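Local coordinates for protein plant cysteine oxidase 2 (Arabidopsis thaliana, PDB 7CXZ) that oxidises the N-terminal cysteine of target proteins with dioxygen at a single iron centre, marking group VII ethylene response factors for proteasomal degradation, at residues Glu43-Leu48 with Thr158-Pro163. Sequence-based numbering, arbitrary orientation.
Sequences ENIEML and TSILYP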
ATOM      1  N   GLU A  43     -12.021 -13.817 -11.563  1.00 10.60           N
ATOM      2  CA  GLU A  43     -12.256 -13.204 -12.864  1.00 11.92           C
ATOM      3  C   GLU A  43     -12.236 -11.672 -12.761  1.00 12.25           C
ATOM      4  O   GLU A  43     -11.646 -10.991 -13.605  1.00 14.58           O
ATOM      5  CB  GLU A  43     -13.585 -13.708 -13.408  1.00 17.87           C
ATOM      6  CG  GLU A  43     -14.075 -12.957 -14.607  1.00 22.17           C
ATOM      7  CD  GLU A  43     -15.351 -13.562 -15.178  1.00 30.48           C
ATOM      8  OE1 GLU A  43     -15.461 -14.807 -15.182  1.00 31.52           O
ATOM      9  OE2 GLU A  43     -16.231 -12.786 -15.610  1.00 34.06           O
ATOM     10  N   ASN A  44     -12.838 -11.121 -11.706  1.00 10.52           N
ATOM     11  CA  ASN A  44     -12.834  -9.679 -11.525  1.00 12.73           C
ATOM     12  C   ASN A  44     -11.451  -9.148 -11.154  1.00 10.68           C
ATOM     13  O   ASN A  44     -11.082  -8.045 -11.569  1.00 10.71           O
ATOM     14  CB  ASN A  44     -13.879  -9.309 -10.479  1.00 12.01           C
ATOM     15  CG  ASN A  44     -15.288  -9.289 -11.071  1.00 16.92           C
ATOM     16  OD1 ASN A  44     -15.434  -9.228 -12.289  1.00 16.72           O
ATOM     17  ND2 ASN A  44     -16.310  -9.355 -10.225  1.00 16.41           N
ATOM     18  N   ILE A  45     -10.665  -9.913 -10.396  1.00 10.15           N
ATOM     19  CA  ILE A  45      -9.284  -9.517 -10.103  1.00  8.76           C
ATOM     20  C   ILE A  45      -8.479  -9.404 -11.385  1.00 10.86           C
ATOM     21  O   ILE A  45      -7.735  -8.438 -11.592  1.00 10.69           O
ATOM     22  CB  ILE A  45      -8.635 -10.525  -9.140  1.00  9.53           C
ATOM     23  CG1 ILE A  45      -9.201 -10.334  -7.741  1.00 12.12           C
ATOM     24  CG2 ILE A  45      -7.110 -10.345  -9.134  1.00  9.46           C
ATOM     25  CD1 ILE A  45      -8.898 -11.471  -6.807  1.00 13.88           C
ATOM     26  N   GLU A  46      -8.600 -10.403 -12.259  1.00 10.94           N
ATOM     27  CA  GLU A  46      -7.861 -10.362 -13.513  1.00 10.96           C
ATOM     28  C   GLU A  46      -8.286  -9.165 -14.350  1.00  9.43           C
ATOM     29  O   GLU A  46      -7.444  -8.496 -14.967  1.00  9.38           O
ATOM     30  CB  GLU A  46      -8.080 -11.658 -14.284  1.00 11.28           C
ATOM     31  CG  GLU A  46      -7.332 -11.643 -15.593  1.00 14.30           C
ATOM     32  CD  GLU A  46      -7.186 -13.007 -16.234  1.00 16.27           C
ATOM     33  OE1 GLU A  46      -7.965 -13.925 -15.906  1.00 19.24           O
ATOM     34  OE2 GLU A  46      -6.309 -13.118 -17.098  1.00 17.25           O
ATOM     35  N   MET A  47      -9.595  -8.889 -14.389  1.00 10.95           N
ATOM     36  CA  MET A  47     -10.102  -7.759 -15.170  1.00 12.45           C
ATOM     37  C   MET A  47      -9.491  -6.446 -14.697  1.00 12.14           C
ATOM     38  O   MET A  47      -9.012  -5.633 -15.502  1.00 11.73           O
ATOM     39  CB  MET A  47     -11.628  -7.714 -15.068  1.00 13.57           C
ATOM     40  CG  MET A  47     -12.252  -6.588 -15.864  1.00 16.94           C
ATOM     41  SD  MET A  47     -14.058  -6.594 -15.724  1.00 22.02           S
ATOM     42  CE  MET A  47     -14.310  -6.444 -13.986  1.00 22.85           C
ATOM     43  N   LEU A  48      -9.510  -6.218 -13.386  1.00 10.75           N
ATOM     44  CA  LEU A  48      -8.986  -4.959 -12.857  1.00  9.95           C
ATOM     45  C   LEU A  48      -7.476  -4.869 -13.047  1.00 11.69           C
ATOM     46  O   LEU A  48      -6.939  -3.809 -13.380  1.00  9.88           O
ATOM     47  CB  LEU A  48      -9.356  -4.846 -11.379  1.00  9.70           C
ATOM     48  CG  LEU A  48      -8.758  -3.646 -10.637  1.00 10.86           C
ATOM     49  CD1 LEU A  48      -9.157  -2.337 -11.295  1.00 11.18           C
ATOM     50  CD2 LEU A  48      -9.239  -3.650  -9.193  1.00 11.10           C
ATOM     51  N   THR A 158       1.261  -4.257 -12.467  1.00  9.75           N
ATOM     52  CA  THR A 158       0.486  -4.204 -11.232  1.00  9.74           C
ATOM     53  C   THR A 158       0.762  -5.421 -10.364  1.00 11.60           C
ATOM     54  O   THR A 158       0.927  -6.531 -10.869  1.00 10.37           O
ATOM     55  CB  THR A 158      -0.995  -4.133 -11.587  1.00 10.31           C
ATOM     56  OG1 THR A 158      -1.212  -2.981 -12.419  1.00 11.03           O
ATOM     57  CG2 THR A 158      -1.898  -4.051 -10.329  1.00  9.81           C
ATOM     58  N   SER A 159       0.796  -5.221  -9.056  1.00  9.47           N
ATOM     59  CA  SER A 159       0.847  -6.305  -8.088  1.00  8.77           C
ATOM     60  C   SER A 159      -0.460  -6.378  -7.302  1.00 11.46           C
ATOM     61  O   SER A 159      -1.262  -5.437  -7.294  1.00 11.27           O
ATOM     62  CB  SER A 159       2.024  -6.097  -7.131  1.00 11.45           C
ATOM     63  OG  SER A 159       1.751  -4.950  -6.326  1.00 12.00           O
ATOM     64  N   ILE A 160      -0.677  -7.500  -6.620  1.00  8.52           N
ATOM     65  CA  ILE A 160      -1.840  -7.662  -5.769  1.00  8.77           C
ATOM     66  C   ILE A 160      -1.417  -8.269  -4.438  1.00 11.31           C
ATOM     67  O   ILE A 160      -0.610  -9.212  -4.388  1.00 12.24           O
ATOM     68  CB  ILE A 160      -2.927  -8.519  -6.445  1.00 11.07           C
ATOM     69  CG1 ILE A 160      -4.217  -8.519  -5.611  1.00 14.66           C
ATOM     70  CG2 ILE A 160      -2.457  -9.954  -6.702  1.00 18.08           C
ATOM     71  CD1 ILE A 160      -5.374  -9.290  -6.255  1.00 18.35           C
ATOM     72  N   LEU A 161      -1.986  -7.738  -3.359  1.00  9.02           N
ATOM     73  CA  LEU A 161      -1.928  -8.394  -2.068  1.00  9.11           C
ATOM     74  C   LEU A 161      -3.352  -8.691  -1.633  1.00 10.10           C
ATOM     75  O   LEU A 161      -4.307  -7.987  -2.009  1.00  8.80           O
ATOM     76  CB  LEU A 161      -1.218  -7.530  -1.008  1.00  8.49           C
ATOM     77  CG  LEU A 161      -1.889  -6.214  -0.574  1.00  8.72           C
ATOM     78  CD1 LEU A 161      -2.932  -6.407   0.553  1.00  8.30           C
ATOM     79  CD2 LEU A 161      -0.790  -5.196  -0.182  1.00 10.34           C
ATOM     80  N   TYR A 162      -3.476  -9.732  -0.839  1.00  7.44           N
ATOM     81  CA  TYR A 162      -4.737 -10.243  -0.338  1.00 10.26           C
ATOM     82  C   TYR A 162      -4.771 -10.120   1.182  1.00  8.35           C
ATOM     83  O   TYR A 162      -3.751  -9.788   1.805  1.00  8.47           O
ATOM     84  CB  TYR A 162      -4.875 -11.705  -0.736  1.00  9.72           C
ATOM     85  CG  TYR A 162      -5.034 -12.020  -2.204  1.00 12.85           C
ATOM     86  CD1 TYR A 162      -6.258 -11.853  -2.845  1.00 14.25           C
ATOM     87  CD2 TYR A 162      -3.985 -12.557  -2.923  1.00 14.37           C
ATOM     88  CE1 TYR A 162      -6.435 -12.201  -4.175  1.00 16.42           C
ATOM     89  CE2 TYR A 162      -4.147 -12.912  -4.276  1.00 14.72           C
ATOM     90  CZ  TYR A 162      -5.381 -12.736  -4.885  1.00 17.06           C
ATOM     91  OH  TYR A 162      -5.564 -13.102  -6.208  1.00 17.16           O
ATOM     92  N   PRO A 163      -5.904 -10.393   1.824  1.00  7.89           N
ATOM     93  CA  PRO A 163      -5.953 -10.245   3.286  1.00 10.02           C
ATOM     94  C   PRO A 163      -4.919 -11.081   4.012  1.00 10.25           C
ATOM     95  O   PRO A 163      -4.447 -10.647   5.072  1.00  9.66           O
ATOM     96  CB  PRO A 163      -7.391 -10.660   3.630  1.00  8.95           C
ATOM     97  CG  PRO A 163      -8.163 -10.190   2.401  1.00  9.12           C
ATOM     98  CD  PRO A 163      -7.246 -10.546   1.238  1.00  8.83           C
TER
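Helix 42-53 packs against an edge strand of one sheet of the cupin fold, strand 159-161, and against the loop residue Tyr-162 that follows it, through Ile-45, which touches both Ile-160 and Tyr-162. The CA atoms of Ile-45 and Ile-160 lie 8.8 Å apart, so the gap is bridged by side chains, with no hydrogen bond across it. The two branches of Ile-45 make different closest contacts. CG2 of Ile-45 meets CD1 of Ile-160 at 3.5 Å, the two isoleucine side chains crossing at about a right angle. CG1 of Ile-45 lies beside the backbone N (chi1 -74°) and carries CD1 of Ile-45 to the tyrosine, where it stands 3.7 Å from CE1 of Tyr-162 and 3.8 Å from OH of Tyr-162. This methyl sits at the ring edge, near the ring plane, rather than over a face. Ile-160 is stretched out, CG1 anti to its N (chi1 -172°) and CD1 anti in turn, which sends its terminal methyl to the helix. Strand 159-161 pairs antiparallel with strand 113-120, Ser-159 bonding to Ser-116 and Leu-161 to Val-114 through their backbones. The side chain of Ile-160 also touches Arg-49 of the same helix, and Tyr-162 touches Gln-42 and Val-39. The side chain of Tyr-162 is about 9 Å from that of the iron ligand His-109.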